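Sugar kinase (Agrobacterium tumefaciens, PDB 2RBC) probably phosphorylates a sugar or related carbohydrate at the expense of ATP, as a ribokinase-like member of the pfkB family. Local coordinates at residues R45-P50 and I127-E132; L40-R45 and Y59-I64. One frame throughout, in Å; residues are numbered along the deposited sequence.

Interaction 1: residues R45-P50 and I127-E132; sequences RVADMP and IDNRGE
At the end of the small sheet, Arg45 and Ile127 form a parallel pair, and beyond Ile127 the chain enters a type I turn, Asp128 to Gly131. Val46 N donates to Ile127 O at 2.9 Å, nearly straight at 170°. Next, Asn129 N donates to Ala47 O over 3.0 Å. The amide group of Asn129 sits against that same carbonyl oxygen without a bond to it. Its ND2 is joined instead through a water to Asp48 OD1.

Asp128 organises the turn. Its OD1 takes Arg130 N and Glu132 N from opposite faces of the carboxylate, the first bond making an Asx turn. OD2 reaches Met49 N through a second water, 2.6 Å from OD2. The selenomethionine chain of Met49 bends at chi2 (63°) and chi3 (77°). This brings CE over the Asp128 carboxyl group and to 3.1 Å from Glu132 O. A third water joins Arg45 NE to Asp128 O, while Arg45 NH1 is held by Glu60.

The contact lies where strand 39-45 leaves the sheet and the turn leads from strand 121-127 into strand 133-138. Met49 also packs on Gly52 of the second subunit.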
loop_
_atom_site.group_PDB
_atom_site.type_symbol
_atom_site.label_atom_id
_atom_site.label_comp_id
_atom_site.label_asym_id
_atom_site.label_seq_id
_atom_site.Cartn_x
_atom_site.Cartn_y
_atom_site.Cartn_z
ATOM N N ARG A 45 -2.105 7.323 8.457
ATOM C CA ARG A 45 -2.771 8.082 9.530
ATOM C C ARG A 45 -3.144 9.444 8.967
ATOM O O ARG A 45 -2.289 10.191 8.486
ATOM C CB ARG A 45 -1.842 8.195 10.733
ATOM C CG ARG A 45 -2.540 8.332 12.044
ATOM C CD ARG A 45 -1.543 8.564 13.104
ATOM N NE ARG A 45 -2.173 8.674 14.419
ATOM C CZ ARG A 45 -1.500 8.813 15.545
ATOM N NH1 ARG A 45 -0.190 8.875 15.535
ATOM N NH2 ARG A 45 -2.148 8.892 16.704
ATOM N N VAL A 46 -4.437 9.722 8.950
ATOM C CA VAL A 46 -4.969 10.927 8.358
ATOM C C VAL A 46 -5.829 11.682 9.391
ATOM O O VAL A 46 -6.237 11.102 10.386
ATOM C CB VAL A 46 -5.810 10.593 7.125
ATOM C CG1 VAL A 46 -4.941 9.896 6.052
ATOM C CG2 VAL A 46 -7.036 9.722 7.510
ATOM N N ALA A 47 -6.075 12.975 9.154
ATOM C CA ALA A 47 -6.949 13.764 10.027
ATOM C C ALA A 47 -8.379 13.329 9.750
ATOM O O ALA A 47 -9.045 12.722 10.596
ATOM C CB ALA A 47 -6.777 15.236 9.764
ATOM N N ASP A 48 -8.811 13.576 8.526
ATOM C CA ASP A 48 -10.163 13.276 8.119
ATOM C C ASP A 48 -10.204 12.115 7.149
ATOM O O ASP A 48 -9.505 12.107 6.123
ATOM C CB ASP A 48 -10.789 14.496 7.439
ATOM C CG ASP A 48 -10.878 15.697 8.364
ATOM O OD1 ASP A 48 -11.071 15.496 9.585
ATOM O OD2 ASP A 48 -10.755 16.837 7.870
HETATM N N MSE A 49 -11.062 11.159 7.478
HETATM C CA MSE A 49 -11.413 10.073 6.597
HETATM C C MSE A 49 -11.865 10.584 5.226
HETATM O O MSE A 49 -12.743 11.422 5.144
HETATM C CB MSE A 49 -12.532 9.259 7.241
HETATM C CG MSE A 49 -12.784 7.940 6.568
HETATM SE SE MSE A 49 -11.205 6.777 6.697
HETATM C CE MSE A 49 -11.325 6.140 8.561
ATOM N N PRO A 50 -11.250 10.092 4.138
ATOM C CA PRO A 50 -11.756 10.451 2.837
ATOM C C PRO A 50 -13.166 9.932 2.621
ATOM O O PRO A 50 -13.579 8.967 3.251
ATOM C CB PRO A 50 -10.780 9.767 1.873
ATOM C CG PRO A 50 -10.198 8.691 2.636
ATOM C CD PRO A 50 -10.073 9.222 4.019
ATOM N N ILE A 127 -6.501 5.281 8.688
ATOM C CA ILE A 127 -6.950 5.477 10.057
ATOM C C ILE A 127 -7.047 6.991 10.346
ATOM O O ILE A 127 -6.033 7.712 10.338
ATOM C CB ILE A 127 -5.972 4.810 11.034
ATOM C CG1 ILE A 127 -5.646 3.384 10.573
ATOM C CG2 ILE A 127 -6.513 4.826 12.431
ATOM C CD1 ILE A 127 -4.726 2.612 11.482
ATOM N N ASP A 128 -8.278 7.479 10.540
ATOM C CA ASP A 128 -8.518 8.906 10.763
ATOM C C ASP A 128 -8.228 9.287 12.212
ATOM O O ASP A 128 -7.787 8.446 13.024
ATOM C CB ASP A 128 -9.927 9.356 10.283
ATOM C CG ASP A 128 -11.070 8.791 11.130
ATOM O OD1 ASP A 128 -10.801 8.161 12.160
ATOM O OD2 ASP A 128 -12.241 8.977 10.736
ATOM N N ASN A 129 -8.412 10.563 12.540
ATOM C CA ASN A 129 -8.125 11.003 13.909
ATOM C C ASN A 129 -9.215 10.651 14.932
ATOM O O ASN A 129 -9.095 11.019 16.094
ATOM C CB ASN A 129 -7.767 12.483 13.957
ATOM C CG ASN A 129 -8.915 13.383 13.542
ATOM O OD1 ASN A 129 -10.090 12.991 13.553
ATOM N ND2 ASN A 129 -8.571 14.598 13.163
ATOM N N ARG A 130 -10.252 9.924 14.514
ATOM C CA ARG A 130 -11.148 9.240 15.456
ATOM C C ARG A 130 -10.720 7.798 15.737
ATOM O O ARG A 130 -11.427 7.074 16.449
ATOM C CB ARG A 130 -12.563 9.166 14.910
ATOM C CG ARG A 130 -13.126 10.457 14.413
ATOM C CD ARG A 130 -14.503 10.159 13.925
ATOM N NE ARG A 130 -14.834 10.883 12.705
ATOM C CZ ARG A 130 -15.887 10.608 11.924
ATOM N NH1 ARG A 130 -16.106 11.338 10.821
ATOM N NH2 ARG A 130 -16.727 9.602 12.231
ATOM N N GLY A 131 -9.599 7.364 15.163
ATOM C CA GLY A 131 -9.221 5.950 15.213
ATOM C C GLY A 131 -10.119 5.027 14.395
ATOM O O GLY A 131 -9.989 3.810 14.492
ATOM N N GLU A 132 -11.021 5.589 13.590
ATOM C CA GLU A 132 -11.831 4.790 12.682
ATOM C C GLU A 132 -10.987 4.397 11.479
ATOM O O GLU A 132 -10.041 5.110 11.143
ATOM C CB GLU A 132 -13.046 5.580 12.215
ATOM C CG GLU A 132 -14.024 5.828 13.345
ATOM C CD GLU A 132 -15.332 6.418 12.871
ATOM O OE1 GLU A 132 -15.347 7.136 11.832
ATOM O OE2 GLU A 132 -16.347 6.159 13.557
HETATM O O HOH W 1 -5.072 8.045 14.491
HETATM O O HOH W 2 -10.087 16.714 12.270
HETATM O O HOH W 3 -12.773 11.282 9.686
#

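Interaction 2: residues L40-R45 and Y59-I64; sequences LDTLFR and YEVLQI
Arg45 runs straight out along Glu60 and crosses Tyr59, on the face of the sheet that also carries Asp41, Leu43, Leu62 and Ile64. Its CB lies over one face of the Tyr59 ring, offset toward the rim, and is 3.5 Å from Glu60 O. CG stands anti to the backbone N (chi1 -152°), and the chain stays extended to NE. CG and CD pass the phenol end of Tyr59, with CD 3.5 Å from Tyr59 CE1. NE comes near Tyr59 OH, but the angle is too poor for a bond. At the tip, Arg45 NH1 makes a salt bridge of 2.8 Å to Glu60 OE1. The oxygen lies in the guanidinium plane and is met on the syn side of the carboxylate, the two planes being 50° apart.

Further along this face, Leu43 CD1 touches Ile64 CG2 at 4.0 Å. On the other face, Gln63 NE2 donates to Thr42 OG1 over 3.0 Å, with the hydroxyl oxygen close to the amide plane. Gln63 OE1 is taken by Arg97. Val61 uses both methyls: CG1 meets Thr42 CG2, and CG2 meets Phe44 CD1, each at 3.7 Å.

The backbones pair by bonds in both directions at Asp41-Ile64 and Leu43-Leu62. Phe44 and Val61 also pack on Val136 and Phe138 of the second subunit. Asp41 OD1 binds a glycerol, probably from the crystallisation liquor. A small sheet projecting from the main alpha/beta domain and meeting its counterpart is consistent with the lid of ribokinase-like dimers.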
loop_
_atom_site.group_PDB
_atom_site.type_symbol
_atom_site.label_atom_id
_atom_site.label_comp_id
_atom_site.label_asym_id
_atom_site.label_seq_id
_atom_site.Cartn_x
_atom_site.Cartn_y
_atom_site.Cartn_z
ATOM N N LEU A 40 1.134 -7.887 4.891
ATOM C CA LEU A 40 1.834 -6.580 4.938
ATOM C C LEU A 40 0.827 -5.442 4.917
ATOM O O LEU A 40 0.248 -5.127 3.882
ATOM C CB LEU A 40 2.852 -6.418 3.812
ATOM C CG LEU A 40 3.785 -5.195 3.914
ATOM C CD1 LEU A 40 4.698 -5.336 5.128
ATOM C CD2 LEU A 40 4.597 -5.118 2.655
ATOM N N ASP A 41 0.612 -4.843 6.081
ATOM C CA ASP A 41 -0.242 -3.675 6.200
ATOM C C ASP A 41 0.530 -2.383 5.995
ATOM O O ASP A 41 1.589 -2.203 6.577
ATOM C CB ASP A 41 -0.885 -3.587 7.600
ATOM C CG ASP A 41 -2.019 -4.599 7.825
ATOM O OD1 ASP A 41 -2.480 -5.239 6.866
ATOM O OD2 ASP A 41 -2.467 -4.707 9.004
ATOM N N THR A 42 -0.059 -1.459 5.224
ATOM C CA THR A 42 0.361 -0.080 5.206
ATOM C C THR A 42 -0.739 0.773 5.818
ATOM O O THR A 42 -1.878 0.836 5.300
ATOM C CB THR A 42 0.751 0.397 3.826
ATOM O OG1 THR A 42 1.750 -0.477 3.320
ATOM C CG2 THR A 42 1.337 1.798 3.907
ATOM N N LEU A 43 -0.379 1.398 6.943
ATOM C CA LEU A 43 -1.289 2.151 7.781
ATOM C C LEU A 43 -1.010 3.619 7.558
ATOM O O LEU A 43 0.084 4.081 7.849
ATOM C CB LEU A 43 -1.087 1.817 9.276
ATOM C CG LEU A 43 -1.016 0.345 9.700
ATOM C CD1 LEU A 43 -0.887 0.278 11.209
ATOM C CD2 LEU A 43 -2.239 -0.425 9.190
ATOM N N PHE A 44 -1.997 4.324 6.997
ATOM C CA PHE A 44 -1.903 5.719 6.647
ATOM C C PHE A 44 -2.747 6.483 7.652
ATOM O O PHE A 44 -3.959 6.300 7.682
ATOM C CB PHE A 44 -2.512 5.984 5.254
ATOM C CG PHE A 44 -1.761 5.364 4.115
ATOM C CD1 PHE A 44 -0.737 6.051 3.493
ATOM C CD2 PHE A 44 -2.138 4.131 3.609
ATOM C CE1 PHE A 44 -0.065 5.507 2.419
ATOM C CE2 PHE A 44 -1.482 3.598 2.501
ATOM C CZ PHE A 44 -0.441 4.274 1.937
ATOM N N ARG A 45 -2.105 7.323 8.457
ATOM C CA ARG A 45 -2.771 8.082 9.530
ATOM C C ARG A 45 -3.144 9.444 8.967
ATOM O O ARG A 45 -2.289 10.191 8.486
ATOM C CB ARG A 45 -1.842 8.195 10.733
ATOM C CG ARG A 45 -2.540 8.332 12.044
ATOM C CD ARG A 45 -1.543 8.564 13.104
ATOM N NE ARG A 45 -2.173 8.674 14.419
ATOM C CZ ARG A 45 -1.500 8.813 15.545
ATOM N NH1 ARG A 45 -0.190 8.875 15.535
ATOM N NH2 ARG A 45 -2.148 8.892 16.704
ATOM N N TYR A 59 -0.329 11.993 7.670
ATOM C CA TYR A 59 0.724 12.615 8.442
ATOM C C TYR A 59 1.672 11.627 9.053
ATOM O O TYR A 59 2.732 12.024 9.512
ATOM C CB TYR A 59 0.198 13.600 9.481
ATOM C CG TYR A 59 -0.738 13.041 10.486
ATOM C CD1 TYR A 59 -0.275 12.519 11.684
ATOM C CD2 TYR A 59 -2.100 13.121 10.280
ATOM C CE1 TYR A 59 -1.173 12.041 12.646
ATOM C CE2 TYR A 59 -2.996 12.641 11.210
ATOM C CZ TYR A 59 -2.542 12.109 12.393
ATOM O OH TYR A 59 -3.483 11.611 13.293
ATOM N N GLU A 60 1.321 10.350 9.034
ATOM C CA GLU A 60 2.186 9.292 9.517
ATOM C C GLU A 60 1.875 8.055 8.692
ATOM O O GLU A 60 0.719 7.822 8.353
ATOM C CB GLU A 60 1.913 9.028 11.001
ATOM C CG GLU A 60 2.892 8.122 11.651
ATOM C CD GLU A 60 2.724 8.062 13.155
ATOM O OE1 GLU A 60 1.893 8.824 13.696
ATOM O OE2 GLU A 60 3.421 7.242 13.761
ATOM N N VAL A 61 2.902 7.302 8.316
ATOM C CA VAL A 61 2.713 6.060 7.534
ATOM C C VAL A 61 3.578 4.960 8.154
ATOM O O VAL A 61 4.764 5.158 8.384
ATOM C CB VAL A 61 3.048 6.245 6.018
ATOM C CG1 VAL A 61 2.879 4.933 5.234
ATOM C CG2 VAL A 61 2.204 7.385 5.399
ATOM N N LEU A 62 2.980 3.804 8.405
ATOM C CA LEU A 62 3.688 2.647 8.971
ATOM C C LEU A 62 3.383 1.428 8.137
ATOM O O LEU A 62 2.216 1.105 7.911
ATOM C CB LEU A 62 3.240 2.374 10.409
ATOM C CG LEU A 62 3.836 1.193 11.236
ATOM C CD1 LEU A 62 5.336 1.410 11.530
ATOM C CD2 LEU A 62 3.061 0.913 12.504
ATOM N N GLN A 63 4.445 0.764 7.689
ATOM C CA GLN A 63 4.349 -0.549 7.090
ATOM C C GLN A 63 4.743 -1.605 8.092
ATOM O O GLN A 63 5.840 -1.556 8.649
ATOM C CB GLN A 63 5.220 -0.639 5.861
ATOM C CG GLN A 63 4.736 0.288 4.760
ATOM C CD GLN A 63 5.388 0.003 3.413
ATOM O OE1 GLN A 63 6.556 0.262 3.230
ATOM N NE2 GLN A 63 4.611 -0.494 2.467
ATOM N N ILE A 64 3.815 -2.521 8.355
ATOM C CA ILE A 64 3.961 -3.517 9.392
ATOM C C ILE A 64 3.367 -4.871 8.965
ATOM O O ILE A 64 2.236 -4.960 8.478
ATOM C CB ILE A 64 3.417 -2.987 10.786
ATOM C CG1 ILE A 64 3.733 -3.993 11.895
ATOM C CG2 ILE A 64 1.939 -2.546 10.769
ATOM C CD1 ILE A 64 3.641 -3.369 13.291
#

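How the interactions relate
Interactions 1 and 2 share Arg45, and their centres are 12 Å apart. Strand 39-45 is central to both: it pairs antiparallel with 60-66 in interaction 2 and parallel with 121-127 on its other edge, the pairing that interaction 1 ends. Ile127 N lies 2.9 Å from Phe44 O, a probable hydrogen bond that joins the two contacts. The Tyr59 ring adds packing, with CE2 3.5 Å from Val46 C. Both contacts touch the second subunit. The glycerol at Asp41 lies at the opposite end of strand 39-45 from interaction 1. In ribokinase relatives the corresponding lid covers the sugar site, so this glycerol may mark a similar pocket.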